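Local coordinates for minor structural protein 4 (Lactococcus phage Tuc2009, PDB 5E7T), which probably serves as a structural component of the phage baseplate, the tail-end assembly through which the virion engages its bacterial host, at residues V6-D11 with M89-E94; Y67-E72 with L82-E87. All coordinates share one frame; numbering follows the deposited sequence.

Interaction 1 (V6-D11 with M89-E94); sequences VVIEHD and MRFVIE
V6, I8 and H10 meet F91 and I93 in a buried, almost wholly apolar contact between two strands that face each other across the interior of the immunoglobulin-like domain. Strands 6-10 and 89-94 are not sheet neighbours: their axes come no closer than 10.1 Å and run in similar directions, 33° from parallel, so side chains alone bridge them. F91 carries the greatest share. Its CG stands anti to the carbonyl carbon (chi1 -60°), which swings the ring back toward the M89 end of its strand, against V6. There V6 CG1 lies over one face of the ring in a CH-pi contact, 4.3 Å from the centroid and offset toward the rim, while V6 CG2 packs 3.7 Å from F91 CZ. I8 sends its two branches to different partners. CD1 reaches the root of the same aromatic, 3.8 Å from F91 CB and oblique to the ring, whereas I8 CG2 comes within 4.2 Å of I93 CD1. I93 extends across with CG1 anti to its backbone N (chi1 -160°), and its terminal methyl also meets H10, with I93 CD1 3.8 Å from H10 CB. The histidine thus joins through its methylene, and its imidazole is turned obliquely to that methyl. V20 of strand 17-24 packs on F91, V61 packs on I8 and I59 on H10, both from strand 58-63, and P16 touches both H10 and I93. With branched aliphatic tips fitted against one aromatic, and no polar bond between the two segments, the contact is consistent with cohesion by hydrophobic burial and dispersion, as between the layers of a beta-sandwich.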
loop_
_atom_site.group_PDB
_atom_site.type_symbol
_atom_site.label_atom_id
_atom_site.label_comp_id
_atom_site.label_asym_id
_atom_site.label_seq_id
_atom_site.Cartn_x
_atom_site.Cartn_y
_atom_site.Cartn_z
ATOM N N VAL A 6 -9.059 -5.960 -38.542
ATOM C CA VAL A 6 -8.602 -7.117 -37.769
ATOM C C VAL A 6 -9.539 -7.289 -36.582
ATOM O O VAL A 6 -9.715 -6.354 -35.802
ATOM C CB VAL A 6 -7.102 -7.077 -37.354
ATOM C CG1 VAL A 6 -6.755 -8.253 -36.446
ATOM C CG2 VAL A 6 -6.194 -7.072 -38.572
ATOM N N VAL A 7 -10.140 -8.476 -36.460
ATOM C CA VAL A 7 -11.063 -8.828 -35.386
ATOM C C VAL A 7 -10.322 -9.470 -34.213
ATOM O O VAL A 7 -9.583 -10.437 -34.405
ATOM C CB VAL A 7 -12.182 -9.760 -35.898
ATOM C CG1 VAL A 7 -13.062 -10.227 -34.749
ATOM C CG2 VAL A 7 -13.027 -9.069 -36.958
ATOM N N ILE A 8 -10.562 -8.967 -32.996
ATOM C CA ILE A 8 -9.990 -9.508 -31.768
ATOM C C ILE A 8 -11.129 -9.869 -30.842
ATOM O O ILE A 8 -11.854 -8.988 -30.366
ATOM C CB ILE A 8 -8.959 -8.577 -31.092
ATOM C CG1 ILE A 8 -7.753 -8.354 -31.996
ATOM C CG2 ILE A 8 -8.519 -9.164 -29.753
ATOM C CD1 ILE A 8 -6.980 -7.170 -31.647
ATOM N N GLU A 9 -11.287 -11.181 -30.615
ATOM C CA GLU A 9 -12.270 -11.797 -29.740
ATOM C C GLU A 9 -11.651 -11.946 -28.371
ATOM O O GLU A 9 -10.543 -12.468 -28.265
ATOM C CB GLU A 9 -12.659 -13.167 -30.290
ATOM C CG GLU A 9 -13.647 -13.112 -31.440
ATOM C CD GLU A 9 -14.040 -14.458 -32.011
ATOM O OE1 GLU A 9 -13.891 -15.491 -31.311
ATOM O OE2 GLU A 9 -14.511 -14.470 -33.172
ATOM N N HIS A 10 -12.348 -11.501 -27.325
ATOM C CA HIS A 10 -11.831 -11.546 -25.953
ATOM C C HIS A 10 -12.843 -12.053 -24.903
ATOM O O HIS A 10 -13.988 -12.373 -25.234
ATOM C CB HIS A 10 -11.304 -10.163 -25.566
ATOM C CG HIS A 10 -12.379 -9.122 -25.585
ATOM N ND1 HIS A 10 -12.783 -8.522 -26.761
ATOM C CD2 HIS A 10 -13.143 -8.662 -24.578
ATOM C CE1 HIS A 10 -13.771 -7.719 -26.428
ATOM N NE2 HIS A 10 -14.030 -7.782 -25.127
ATOM N N ASP A 11 -12.415 -12.089 -23.631
ATOM C CA ASP A 11 -13.227 -12.563 -22.512
ATOM C C ASP A 11 -13.861 -11.470 -21.641
ATOM O O ASP A 11 -14.499 -11.820 -20.651
ATOM C CB ASP A 11 -12.405 -13.519 -21.636
ATOM C CG ASP A 11 -11.170 -12.932 -20.983
ATOM O OD1 ASP A 11 -10.792 -11.791 -21.336
ATOM O OD2 ASP A 11 -10.549 -13.636 -20.152
ATOM N N MET A 89 2.654 -7.124 -37.439
ATOM C CA MET A 89 1.696 -6.150 -36.978
ATOM C C MET A 89 1.255 -6.710 -35.648
ATOM O O MET A 89 0.788 -7.856 -35.572
ATOM C CB MET A 89 0.553 -6.005 -37.948
ATOM C CG MET A 89 -0.054 -4.676 -37.875
ATOM S SD MET A 89 -1.140 -4.447 -39.270
ATOM C CE MET A 89 0.096 -4.114 -40.596
ATOM N N ARG A 90 1.537 -5.949 -34.588
ATOM C CA ARG A 90 1.314 -6.335 -33.210
ATOM C C ARG A 90 0.117 -5.567 -32.638
ATOM O O ARG A 90 0.045 -4.346 -32.797
ATOM C CB ARG A 90 2.597 -6.035 -32.427
ATOM C CG ARG A 90 2.622 -6.635 -31.052
ATOM C CD ARG A 90 3.538 -5.880 -30.120
ATOM N NE ARG A 90 3.517 -6.516 -28.811
ATOM C CZ ARG A 90 3.976 -5.979 -27.690
ATOM N NH1 ARG A 90 4.479 -4.760 -27.692
ATOM N NH2 ARG A 90 3.895 -6.647 -26.546
ATOM N N PHE A 91 -0.820 -6.282 -31.974
ATOM C CA PHE A 91 -2.038 -5.731 -31.366
ATOM C C PHE A 91 -2.000 -6.021 -29.878
ATOM O O PHE A 91 -2.013 -7.177 -29.493
ATOM C CB PHE A 91 -3.285 -6.373 -32.007
ATOM C CG PHE A 91 -3.411 -6.143 -33.500
ATOM C CD1 PHE A 91 -2.636 -6.870 -34.404
ATOM C CD2 PHE A 91 -4.308 -5.207 -34.004
ATOM C CE1 PHE A 91 -2.738 -6.643 -35.778
ATOM C CE2 PHE A 91 -4.406 -4.980 -35.382
ATOM C CZ PHE A 91 -3.624 -5.704 -36.257
ATOM N N VAL A 92 -1.892 -4.997 -29.041
ATOM C CA VAL A 92 -1.828 -5.231 -27.602
ATOM C C VAL A 92 -3.132 -4.811 -26.963
ATOM O O VAL A 92 -3.469 -3.612 -26.972
ATOM C CB VAL A 92 -0.616 -4.555 -26.892
ATOM C CG1 VAL A 92 -0.518 -4.989 -25.434
ATOM C CG2 VAL A 92 0.690 -4.834 -27.615
ATOM N N ILE A 93 -3.842 -5.808 -26.370
ATOM C CA ILE A 93 -5.104 -5.644 -25.632
ATOM C C ILE A 93 -4.803 -5.175 -24.197
ATOM O O ILE A 93 -3.716 -5.449 -23.673
ATOM C CB ILE A 93 -5.910 -6.962 -25.636
ATOM C CG1 ILE A 93 -7.402 -6.718 -25.340
ATOM C CG2 ILE A 93 -5.287 -8.013 -24.693
ATOM C CD1 ILE A 93 -8.343 -7.825 -25.774
ATOM N N GLU A 94 -5.761 -4.482 -23.570
ATOM C CA GLU A 94 -5.630 -4.030 -22.195
ATOM C C GLU A 94 -6.892 -4.399 -21.441
ATOM O O GLU A 94 -7.984 -4.035 -21.862
ATOM C CB GLU A 94 -5.388 -2.516 -22.147
ATOM C CG GLU A 94 -4.916 -1.986 -20.796
ATOM C CD GLU A 94 -4.923 -0.478 -20.600
ATOM O OE1 GLU A 94 -4.925 0.271 -21.605
ATOM O OE2 GLU A 94 -4.892 -0.046 -19.424
#

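Interaction 2 (Y67-E72 with L82-E87); sequences YAMAGE and LINGTE
E72 O receives the N-H of I83 in a hydrogen bond of 2.8 Å from I83 N to E72 O, with 150° at the hydrogen and the donor nearly in line with the carbonyl. A CA-H...O contact from L82 supplements it, L82 CA lying 3.5 Å from E72 O. The return bond, E72 N to I83 O at 2.9 Å, is weak and bent to 126°. Together they make E72 and I83 an antiparallel hydrogen-bonded pair, which joins the point where the loop enters strand 72-75 to strand 79-84. G71, at positive phi, brings the chain past I83 and N84. Upstream, M69 lies against the strand and the turn; with CG between the backbone N and the carbonyl carbon (chi1 73°), its side chain is directed at L82 and N84, CE lying 3.9 Å from L82 CG and 3.8 Å from N84 CB, while the M69 and E87 side chains run past each other in opposite directions, M69 SD 4.1 Å from E87 CB. E87 OE2 is hydrogen-bonded to Y22 OH, and the E72 carboxylate forms a salt bridge to a basic side chain of another protein's chain. Reciprocal N84-E87 backbone bonds close a type II' turn, with G85 second, typical of a tight two-residue beta-hairpin, here linking strands 79-84 and 87-94.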
loop_
_atom_site.group_PDB
_atom_site.type_symbol
_atom_site.label_atom_id
_atom_site.label_comp_id
_atom_site.label_asym_id
_atom_site.label_seq_id
_atom_site.Cartn_x
_atom_site.Cartn_y
_atom_site.Cartn_z
ATOM N N TYR A 67 -2.148 -0.421 -44.968
ATOM C CA TYR A 67 -1.467 -1.401 -44.112
ATOM C C TYR A 67 -1.871 -2.843 -44.365
ATOM O O TYR A 67 -1.189 -3.747 -43.898
ATOM C CB TYR A 67 -1.626 -1.060 -42.627
ATOM C CG TYR A 67 -1.069 0.299 -42.286
ATOM C CD1 TYR A 67 0.302 0.542 -42.318
ATOM C CD2 TYR A 67 -1.911 1.353 -41.954
ATOM C CE1 TYR A 67 0.818 1.810 -42.061
ATOM C CE2 TYR A 67 -1.405 2.621 -41.670
ATOM C CZ TYR A 67 -0.041 2.849 -41.733
ATOM O OH TYR A 67 0.452 4.105 -41.455
ATOM N N ALA A 68 -2.952 -3.060 -45.108
ATOM C CA ALA A 68 -3.486 -4.381 -45.418
ATOM C C ALA A 68 -2.447 -5.406 -45.801
ATOM O O ALA A 68 -1.725 -5.238 -46.782
ATOM C CB ALA A 68 -4.550 -4.288 -46.492
ATOM N N MET A 69 -2.346 -6.451 -44.997
ATOM C CA MET A 69 -1.419 -7.520 -45.274
ATOM C C MET A 69 -1.982 -8.864 -44.922
ATOM O O MET A 69 -2.918 -8.970 -44.128
ATOM C CB MET A 69 -0.053 -7.282 -44.637
ATOM C CG MET A 69 -0.017 -7.450 -43.152
ATOM S SD MET A 69 1.664 -7.187 -42.555
ATOM C CE MET A 69 1.692 -8.327 -41.307
ATOM N N ALA A 70 -1.404 -9.892 -45.551
ATOM C CA ALA A 70 -1.720 -11.301 -45.378
ATOM C C ALA A 70 -0.943 -11.793 -44.162
ATOM O O ALA A 70 -0.424 -10.985 -43.388
ATOM C CB ALA A 70 -1.258 -12.054 -46.615
ATOM N N GLY A 71 -0.848 -13.106 -44.001
ATOM C CA GLY A 71 -0.031 -13.658 -42.936
ATOM C C GLY A 71 -0.692 -14.485 -41.870
ATOM O O GLY A 71 -1.904 -14.418 -41.646
ATOM N N GLU A 72 0.154 -15.263 -41.203
ATOM C CA GLU A 72 -0.154 -16.145 -40.102
ATOM C C GLU A 72 -0.583 -15.292 -38.921
ATOM O O GLU A 72 -0.013 -14.225 -38.690
ATOM C CB GLU A 72 1.124 -16.924 -39.767
ATOM C CG GLU A 72 1.035 -17.823 -38.549
ATOM C CD GLU A 72 2.356 -18.366 -38.045
ATOM O OE1 GLU A 72 3.415 -18.017 -38.625
ATOM O OE2 GLU A 72 2.330 -19.134 -37.053
ATOM N N LEU A 82 0.284 -10.535 -36.300
ATOM C CA LEU A 82 -0.059 -10.869 -37.681
ATOM C C LEU A 82 1.304 -10.927 -38.389
ATOM O O LEU A 82 1.914 -9.888 -38.617
ATOM C CB LEU A 82 -1.058 -9.825 -38.272
ATOM C CG LEU A 82 -1.495 -9.897 -39.756
ATOM C CD1 LEU A 82 -1.929 -11.304 -40.189
ATOM C CD2 LEU A 82 -2.637 -8.962 -40.010
ATOM N N ILE A 83 1.848 -12.153 -38.567
ATOM C CA ILE A 83 3.184 -12.372 -39.123
ATOM C C ILE A 83 3.126 -12.689 -40.591
ATOM O O ILE A 83 2.553 -13.718 -40.946
ATOM C CB ILE A 83 3.988 -13.469 -38.355
ATOM C CG1 ILE A 83 3.725 -13.436 -36.826
ATOM C CG2 ILE A 83 5.478 -13.352 -38.675
ATOM C CD1 ILE A 83 4.477 -14.479 -35.993
ATOM N N ASN A 84 3.745 -11.842 -41.442
ATOM C CA ASN A 84 3.843 -12.042 -42.890
ATOM C C ASN A 84 5.313 -11.960 -43.267
ATOM O O ASN A 84 5.861 -10.874 -43.467
ATOM C CB ASN A 84 2.995 -11.028 -43.668
ATOM C CG ASN A 84 3.173 -11.064 -45.173
ATOM O OD1 ASN A 84 3.282 -12.125 -45.808
ATOM N ND2 ASN A 84 3.216 -9.886 -45.770
ATOM N N GLY A 85 5.957 -13.116 -43.281
ATOM C CA GLY A 85 7.379 -13.215 -43.549
ATOM C C GLY A 85 8.195 -12.548 -42.462
ATOM O O GLY A 85 8.270 -13.034 -41.319
ATOM N N THR A 86 8.720 -11.371 -42.828
ATOM C CA THR A 86 9.616 -10.459 -42.113
ATOM C C THR A 86 8.841 -9.388 -41.321
ATOM O O THR A 86 9.389 -8.794 -40.386
ATOM C CB THR A 86 10.485 -9.834 -43.225
ATOM O OG1 THR A 86 11.861 -10.048 -42.967
ATOM C CG2 THR A 86 10.194 -8.374 -43.503
ATOM N N GLU A 87 7.576 -9.113 -41.749
ATOM C CA GLU A 87 6.691 -8.079 -41.228
ATOM C C GLU A 87 5.829 -8.585 -40.134
ATOM O O GLU A 87 5.251 -9.658 -40.258
ATOM C CB GLU A 87 5.753 -7.581 -42.325
ATOM C CG GLU A 87 6.401 -6.824 -43.453
ATOM C CD GLU A 87 5.386 -6.497 -44.524
ATOM O OE1 GLU A 87 5.133 -7.375 -45.379
ATOM O OE2 GLU A 87 4.777 -5.405 -44.456
#

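In the fold
Interaction 2 is nested along the chain inside the long loop closed by interaction 1, and their centres lie 15 Å apart. Strand 79-84 leads directly into strand 87-94, its neighbour in the same antiparallel sheet, and M89 O lies 2.8 Å from L82 N in a probable hydrogen bond between the two sites. M89 also packs on Y67 and M69, while V6 approaches L82, so the buried layer of interaction 1 continues toward the loop of interaction 2. The first contact joins strands facing each other across the domain interior; the second joins the 67-72 loop to the sheet near its outer strand 72-75, where E72 and I83 meet another protein of the assembly.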